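Aminotransferase, class III (Thermomicrobium roseum, PDB 6IO1) probably catalyses the transfer of amino groups with pyridoxal 5'-phosphate as cofactor, as a thermostable, (S)-enantioselective omega-transaminase. Local coordinates at residues R204-L209 with A247-K252; G241-I246 with I255-D260. All coordinates share one frame; numbering follows the deposited sequence.

Contact 1 (R204-L209 with A247-K252); sequences RLVQEL and AAVLRK
Val249 reaches between Val206 and Leu209 on the neighbouring helix. Its CB lies 3.9 Å from Leu209 CD2. At the next bond the side chain forks. CG1, anti to the backbone N (chi1 175°), runs alongside Leu209 and ends 3.8 Å from Leu209 CD2, with Leu209 CG at 4.0 Å from the same methyl. Leu209 and Val249 pass flank to flank, pointing opposite ways, rather than meeting end on. The other branch, Val249 CG2, meets Val206 CG1 at 3.8 Å, methyl to methyl. Leu209 CD2 also comes near Leu250 CD2, a looser approach at 4.4 Å.

The axes of segments 204-209 and 247-252 come within 10.5 Å, with a crossing angle of -21°. The segments run nearly parallel. At this spacing the gap is bridged by the ends of Val206, Leu209, Val249 and Leu250. Val249 extends the same packing to Ile213, one turn further along helix 198-216. Leu209 also touches Leu184 of strand 181-184. A salt bridge from Lys252 to Glu210 ties the helices together beside the apolar residues.

No hydrogen bond joins the two segments. Their contact rests on dispersion and the burial of methyl groups, so it depends on the fit of the branches.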
loop_
_atom_site.group_PDB
_atom_site.type_symbol
_atom_site.label_atom_id
_atom_site.label_comp_id
_atom_site.label_asym_id
_atom_site.label_seq_id
_atom_site.Cartn_x
_atom_site.Cartn_y
_atom_site.Cartn_z
ATOM N N ARG B 204 -9.390 15.065 -32.659
ATOM C CA ARG B 204 -10.102 13.790 -32.594
ATOM C C ARG B 204 -10.263 13.324 -31.152
ATOM O O ARG B 204 -11.339 12.854 -30.756
ATOM C CB ARG B 204 -9.353 12.725 -33.391
ATOM C CG ARG B 204 -9.374 12.869 -34.898
ATOM C CD ARG B 204 -8.747 11.625 -35.506
ATOM N NE ARG B 204 -8.876 11.550 -36.956
ATOM C CZ ARG B 204 -8.589 10.464 -37.666
ATOM N NH1 ARG B 204 -8.181 9.362 -37.053
ATOM N NH2 ARG B 204 -8.728 10.472 -38.985
ATOM N N LEU B 205 -9.200 13.445 -30.352
ATOM C CA LEU B 205 -9.271 13.020 -28.956
ATOM C C LEU B 205 -10.271 13.861 -28.169
ATOM O O LEU B 205 -11.035 13.331 -27.351
ATOM C CB LEU B 205 -7.883 13.089 -28.320
ATOM C CG LEU B 205 -6.824 12.195 -28.970
ATOM C CD1 LEU B 205 -5.425 12.696 -28.655
ATOM C CD2 LEU B 205 -6.992 10.745 -28.535
ATOM N N VAL B 206 -10.282 15.175 -28.407
ATOM C CA VAL B 206 -11.232 16.054 -27.731
ATOM C C VAL B 206 -12.659 15.690 -28.114
ATOM O O VAL B 206 -13.559 15.656 -27.265
ATOM C CB VAL B 206 -10.917 17.526 -28.058
ATOM C CG1 VAL B 206 -12.071 18.430 -27.645
ATOM C CG2 VAL B 206 -9.631 17.955 -27.379
ATOM N N GLN B 207 -12.887 15.411 -29.401
ATOM C CA GLN B 207 -14.219 15.020 -29.850
ATOM C C GLN B 207 -14.666 13.729 -29.180
ATOM O O GLN B 207 -15.818 13.614 -28.731
ATOM C CB GLN B 207 -14.212 14.865 -31.370
ATOM C CG GLN B 207 -15.551 14.550 -32.003
ATOM C CD GLN B 207 -15.509 14.705 -33.510
ATOM O OE1 GLN B 207 -15.955 15.715 -34.055
ATOM N NE2 GLN B 207 -14.953 13.710 -34.192
ATOM N N GLU B 208 -13.764 12.750 -29.090
ATOM C CA GLU B 208 -14.107 11.500 -28.420
ATOM C C GLU B 208 -14.443 11.731 -26.952
ATOM O O GLU B 208 -15.420 11.171 -26.439
ATOM C CB GLU B 208 -12.965 10.499 -28.555
ATOM C CG GLU B 208 -13.130 9.299 -27.651
ATOM C CD GLU B 208 -11.853 8.532 -27.473
ATOM O OE1 GLU B 208 -10.897 8.784 -28.239
ATOM O OE2 GLU B 208 -11.790 7.690 -26.552
ATOM N N LEU B 209 -13.649 12.553 -26.260
ATOM C CA LEU B 209 -13.913 12.821 -24.848
ATOM C C LEU B 209 -15.270 13.487 -24.656
ATOM O O LEU B 209 -16.052 13.095 -23.781
ATOM C CB LEU B 209 -12.800 13.691 -24.260
ATOM C CG LEU B 209 -13.045 14.237 -22.850
ATOM C CD1 LEU B 209 -13.284 13.103 -21.862
ATOM C CD2 LEU B 209 -11.884 15.109 -22.400
ATOM N N ALA B 247 -8.103 19.228 -20.450
ATOM C CA ALA B 247 -8.437 19.884 -19.192
ATOM C C ALA B 247 -9.542 20.914 -19.380
ATOM O O ALA B 247 -10.395 21.087 -18.502
ATOM C CB ALA B 247 -7.191 20.534 -18.594
ATOM N N ALA B 248 -9.536 21.621 -20.514
ATOM C CA ALA B 248 -10.594 22.591 -20.782
ATOM C C ALA B 248 -11.951 21.909 -20.880
ATOM O O ALA B 248 -12.942 22.409 -20.338
ATOM C CB ALA B 248 -10.287 23.364 -22.064
ATOM N N VAL B 249 -12.017 20.764 -21.564
ATOM C CA VAL B 249 -13.278 20.026 -21.642
ATOM C C VAL B 249 -13.732 19.600 -20.245
ATOM O O VAL B 249 -14.900 19.777 -19.855
ATOM C CB VAL B 249 -13.135 18.814 -22.581
ATOM C CG1 VAL B 249 -14.402 17.971 -22.564
ATOM C CG2 VAL B 249 -12.810 19.273 -23.995
ATOM N N LEU B 250 -12.797 19.049 -19.464
ATOM C CA LEU B 250 -13.131 18.586 -18.120
ATOM C C LEU B 250 -13.678 19.725 -17.268
ATOM O O LEU B 250 -14.685 19.568 -16.569
ATOM C CB LEU B 250 -11.902 17.961 -17.460
ATOM C CG LEU B 250 -11.362 16.682 -18.102
ATOM C CD1 LEU B 250 -10.093 16.230 -17.398
ATOM C CD2 LEU B 250 -12.415 15.584 -18.082
ATOM N N ARG B 251 -13.021 20.887 -17.316
ATOM C CA ARG B 251 -13.514 22.050 -16.589
ATOM C C ARG B 251 -14.865 22.510 -17.118
ATOM O O ARG B 251 -15.699 22.999 -16.347
ATOM C CB ARG B 251 -12.498 23.188 -16.667
ATOM C CG ARG B 251 -11.223 22.934 -15.884
ATOM C CD ARG B 251 -10.449 24.222 -15.664
ATOM N NE ARG B 251 -10.221 24.938 -16.916
ATOM C CZ ARG B 251 -9.232 24.670 -17.762
ATOM N NH1 ARG B 251 -8.376 23.692 -17.497
ATOM N NH2 ARG B 251 -9.101 25.377 -18.876
ATOM N N LYS B 252 -15.094 22.376 -18.428
ATOM C CA LYS B 252 -16.386 22.741 -18.995
ATOM C C LYS B 252 -17.506 21.935 -18.356
ATOM O O LYS B 252 -18.591 22.467 -18.092
ATOM C CB LYS B 252 -16.380 22.538 -20.510
ATOM C CG LYS B 252 -17.762 22.610 -21.148
ATOM C CD LYS B 252 -17.714 22.283 -22.632
ATOM C CE LYS B 252 -19.113 22.099 -23.199
ATOM N NZ LYS B 252 -19.088 21.778 -24.653
#

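Contact 2 (G241-I246 with I255-D260); sequences GYWPAI and ILLILD. With PMP (4'-deoxy-4'-aminopyridoxal-5'-phosphate), chain C.
Asp260 OD2 is gripped from several directions. The pyridine N1 of PMP lies 3.1 Å from it, and His155 ND1 and Asn125 ND2 both form hydrogen bonds to it. The other carboxylate oxygen, Asp260 OD1, bonds to the backbone N of Val262. With both oxygens engaged, the carboxylate is fixed in its rotation. CG stands anti to the backbone N (chi1 -178°), which carries the carboxylate to the ring nitrogen and the 2-methyl carbon C2A.

Behind this site, helix 242-253 packs on strand 256-260 through Trp243. Leu259 CD1 sits over one face of the indole, 4.3 Å from the centroid of the six-membered ring and 24° off its normal, a CH-pi contact. It is displaced toward the rim, with Trp243 CH2 at 3.9 Å from Leu259 CD1. Leu257 CD1 approaches obliquely, 4.2 Å from Trp243 CZ3. Tyr242 CE2 covers the opposite face over its centre. The indole NE1 hydrogen-bonds to the carbonyl O of Pro228, which probably helps to fix the rotation of the indole.

The helix and strand belong to a beta-alpha-beta unit with strand 221-226. The apolar packing lies on the helix side of the strand, and the strand ends in the aspartate that reaches the cofactor. As in other fold type I enzymes, the aspartate beside N1 probably helps the pyridine ring to withdraw electrons during transamination.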
loop_
_atom_site.group_PDB
_atom_site.type_symbol
_atom_site.label_atom_id
_atom_site.label_comp_id
_atom_site.label_asym_id
_atom_site.label_seq_id
_atom_site.Cartn_x
_atom_site.Cartn_y
_atom_site.Cartn_z
ATOM N N GLY B 241 -0.366 20.172 -27.141
ATOM C CA GLY B 241 -1.675 20.765 -26.970
ATOM C C GLY B 241 -2.746 19.829 -26.451
ATOM O O GLY B 241 -3.888 20.268 -26.260
ATOM N N TYR B 242 -2.419 18.556 -26.222
ATOM C CA TYR B 242 -3.416 17.590 -25.768
ATOM C C TYR B 242 -3.954 17.952 -24.389
ATOM O O TYR B 242 -5.173 18.052 -24.185
ATOM C CB TYR B 242 -2.800 16.187 -25.761
ATOM C CG TYR B 242 -3.580 15.147 -24.984
ATOM C CD1 TYR B 242 -4.593 14.419 -25.592
ATOM C CD2 TYR B 242 -3.289 14.878 -23.652
ATOM C CE1 TYR B 242 -5.306 13.464 -24.894
ATOM C CE2 TYR B 242 -3.997 13.926 -22.944
ATOM C CZ TYR B 242 -5.004 13.221 -23.569
ATOM O OH TYR B 242 -5.711 12.270 -22.871
ATOM N N TRP B 243 -3.053 18.151 -23.427
ATOM C CA TRP B 243 -3.473 18.374 -22.045
ATOM C C TRP B 243 -4.287 19.646 -21.852
ATOM O O TRP B 243 -5.301 19.592 -21.135
ATOM C CB TRP B 243 -2.245 18.335 -21.128
ATOM C CG TRP B 243 -1.916 16.944 -20.699
ATOM C CD1 TRP B 243 -0.781 16.243 -20.981
ATOM C CD2 TRP B 243 -2.748 16.070 -19.929
ATOM N NE1 TRP B 243 -0.850 14.988 -20.424
ATOM C CE2 TRP B 243 -2.049 14.857 -19.773
ATOM C CE3 TRP B 243 -4.016 16.198 -19.351
ATOM C CZ2 TRP B 243 -2.574 13.781 -19.062
ATOM C CZ3 TRP B 243 -4.535 15.128 -18.647
ATOM C CH2 TRP B 243 -3.816 13.935 -18.509
ATOM N N PRO B 244 -3.917 20.805 -22.414
ATOM C CA PRO B 244 -4.782 21.985 -22.230
ATOM C C PRO B 244 -6.193 21.779 -22.753
ATOM O O PRO B 244 -7.160 22.145 -22.073
ATOM C CB PRO B 244 -4.040 23.088 -22.998
ATOM C CG PRO B 244 -2.623 22.654 -23.003
ATOM C CD PRO B 244 -2.656 21.160 -23.093
ATOM N N ALA B 245 -6.342 21.173 -23.933
ATOM C CA ALA B 245 -7.672 20.946 -24.495
ATOM C C ALA B 245 -8.482 19.976 -23.639
ATOM O O ALA B 245 -9.665 20.219 -23.348
ATOM C CB ALA B 245 -7.544 20.430 -25.929
ATOM N N ILE B 246 -7.866 18.859 -23.240
ATOM C CA ILE B 246 -8.574 17.874 -22.424
ATOM C C ILE B 246 -9.014 18.499 -21.103
ATOM O O ILE B 246 -10.163 18.334 -20.664
ATOM C CB ILE B 246 -7.691 16.633 -22.197
ATOM C CG1 ILE B 246 -7.448 15.898 -23.518
ATOM C CG2 ILE B 246 -8.326 15.701 -21.178
ATOM C CD1 ILE B 246 -8.712 15.483 -24.236
ATOM N N ILE B 255 -15.863 18.268 -14.296
ATOM C CA ILE B 255 -15.263 16.998 -13.909
ATOM C C ILE B 255 -13.891 17.243 -13.295
ATOM O O ILE B 255 -13.075 17.998 -13.840
ATOM C CB ILE B 255 -15.181 16.066 -15.128
ATOM C CG1 ILE B 255 -16.588 15.710 -15.612
ATOM C CG2 ILE B 255 -14.391 14.816 -14.804
ATOM C CD1 ILE B 255 -16.629 15.132 -17.007
ATOM N N LEU B 256 -13.634 16.611 -12.152
ATOM C CA LEU B 256 -12.347 16.751 -11.488
ATOM C C LEU B 256 -11.243 16.103 -12.315
ATOM O O LEU B 256 -11.464 15.122 -13.029
ATOM C CB LEU B 256 -12.384 16.114 -10.098
ATOM C CG LEU B 256 -13.404 16.635 -9.085
ATOM C CD1 LEU B 256 -13.273 15.880 -7.770
ATOM C CD2 LEU B 256 -13.235 18.130 -8.866
ATOM N N LEU B 257 -10.045 16.670 -12.224
ATOM C CA LEU B 257 -8.871 16.135 -12.901
ATOM C C LEU B 257 -7.917 15.560 -11.864
ATOM O O LEU B 257 -7.408 16.292 -11.008
ATOM C CB LEU B 257 -8.174 17.212 -13.730
ATOM C CG LEU B 257 -6.816 16.802 -14.303
ATOM C CD1 LEU B 257 -6.953 15.591 -15.216
ATOM C CD2 LEU B 257 -6.183 17.961 -15.042
ATOM N N ILE B 258 -7.678 14.256 -11.943
ATOM C CA ILE B 258 -6.703 13.576 -11.101
ATOM C C ILE B 258 -5.470 13.320 -11.955
ATOM O O ILE B 258 -5.511 12.521 -12.897
ATOM C CB ILE B 258 -7.261 12.269 -10.523
ATOM C CG1 ILE B 258 -8.534 12.535 -9.719
ATOM C CG2 ILE B 258 -6.215 11.579 -9.660
ATOM C CD1 ILE B 258 -9.265 11.276 -9.307
ATOM N N LEU B 259 -4.370 13.993 -11.636
ATOM C CA LEU B 259 -3.121 13.826 -12.366
ATOM C C LEU B 259 -2.238 12.839 -11.616
ATOM O O LEU B 259 -1.894 13.066 -10.450
ATOM C CB LEU B 259 -2.403 15.162 -12.550
ATOM C CG LEU B 259 -1.524 15.231 -13.799
ATOM C CD1 LEU B 259 -2.364 15.070 -15.058
ATOM C CD2 LEU B 259 -0.739 16.527 -13.834
ATOM N N ASP B 260 -1.871 11.752 -12.289
ATOM C CA ASP B 260 -1.057 10.692 -11.697
ATOM C C ASP B 260 0.402 11.022 -11.980
ATOM O O ASP B 260 0.907 10.771 -13.077
ATOM C CB ASP B 260 -1.463 9.335 -12.265
ATOM C CG ASP B 260 -0.695 8.173 -11.649
ATOM O OD1 ASP B 260 0.382 8.388 -11.059
ATOM O OD2 ASP B 260 -1.180 7.029 -11.759
HETATM N N1 PMP C . 0.705 4.855 -10.726
HETATM C C2 PMP C . 1.606 4.811 -11.706
HETATM C C2A PMP C . 1.664 5.940 -12.687
HETATM C C3 PMP C . 2.484 3.726 -11.820
HETATM O O3 PMP C . 3.396 3.708 -12.834
HETATM C C4 PMP C . 2.418 2.679 -10.895
HETATM C C4A PMP C . 3.354 1.501 -10.997
HETATM N N4A PMP C . 4.640 1.855 -11.606
HETATM C C5 PMP C . 1.463 2.745 -9.870
HETATM C C6 PMP C . 0.636 3.853 -9.835
HETATM C C5A PMP C . 1.341 1.654 -8.851
HETATM O O4P PMP C . 2.218 1.914 -7.711
HETATM P P PMP C . 2.394 0.838 -6.518
HETATM O O1P PMP C . 3.348 1.476 -5.527
HETATM O O2P PMP C . 1.008 0.617 -5.947
HETATM O O3P PMP C . 2.967 -0.404 -7.172
#

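Contacts 1 and 2 share helix 242-253, and their centres are 8 Å apart. Along the chain the segments alternate: 204-209, 241-246, 247-252, 255-260. Contact 2 uses the start of the shared helix and contact 1 its later turns. A probable hydrogen bond from Ile255 N to Leu250 O, 2.9 Å long, links the two where the helix gives way to strand 256-260. Ile246 also touches Leu209, so the packing runs on from one contact to the other. Together they join helix 198-216, helix 242-253 and the seven-stranded mixed sheet of the cofactor-binding domain. Contact 1 lies toward the periphery, while contact 2 leads to the PMP site.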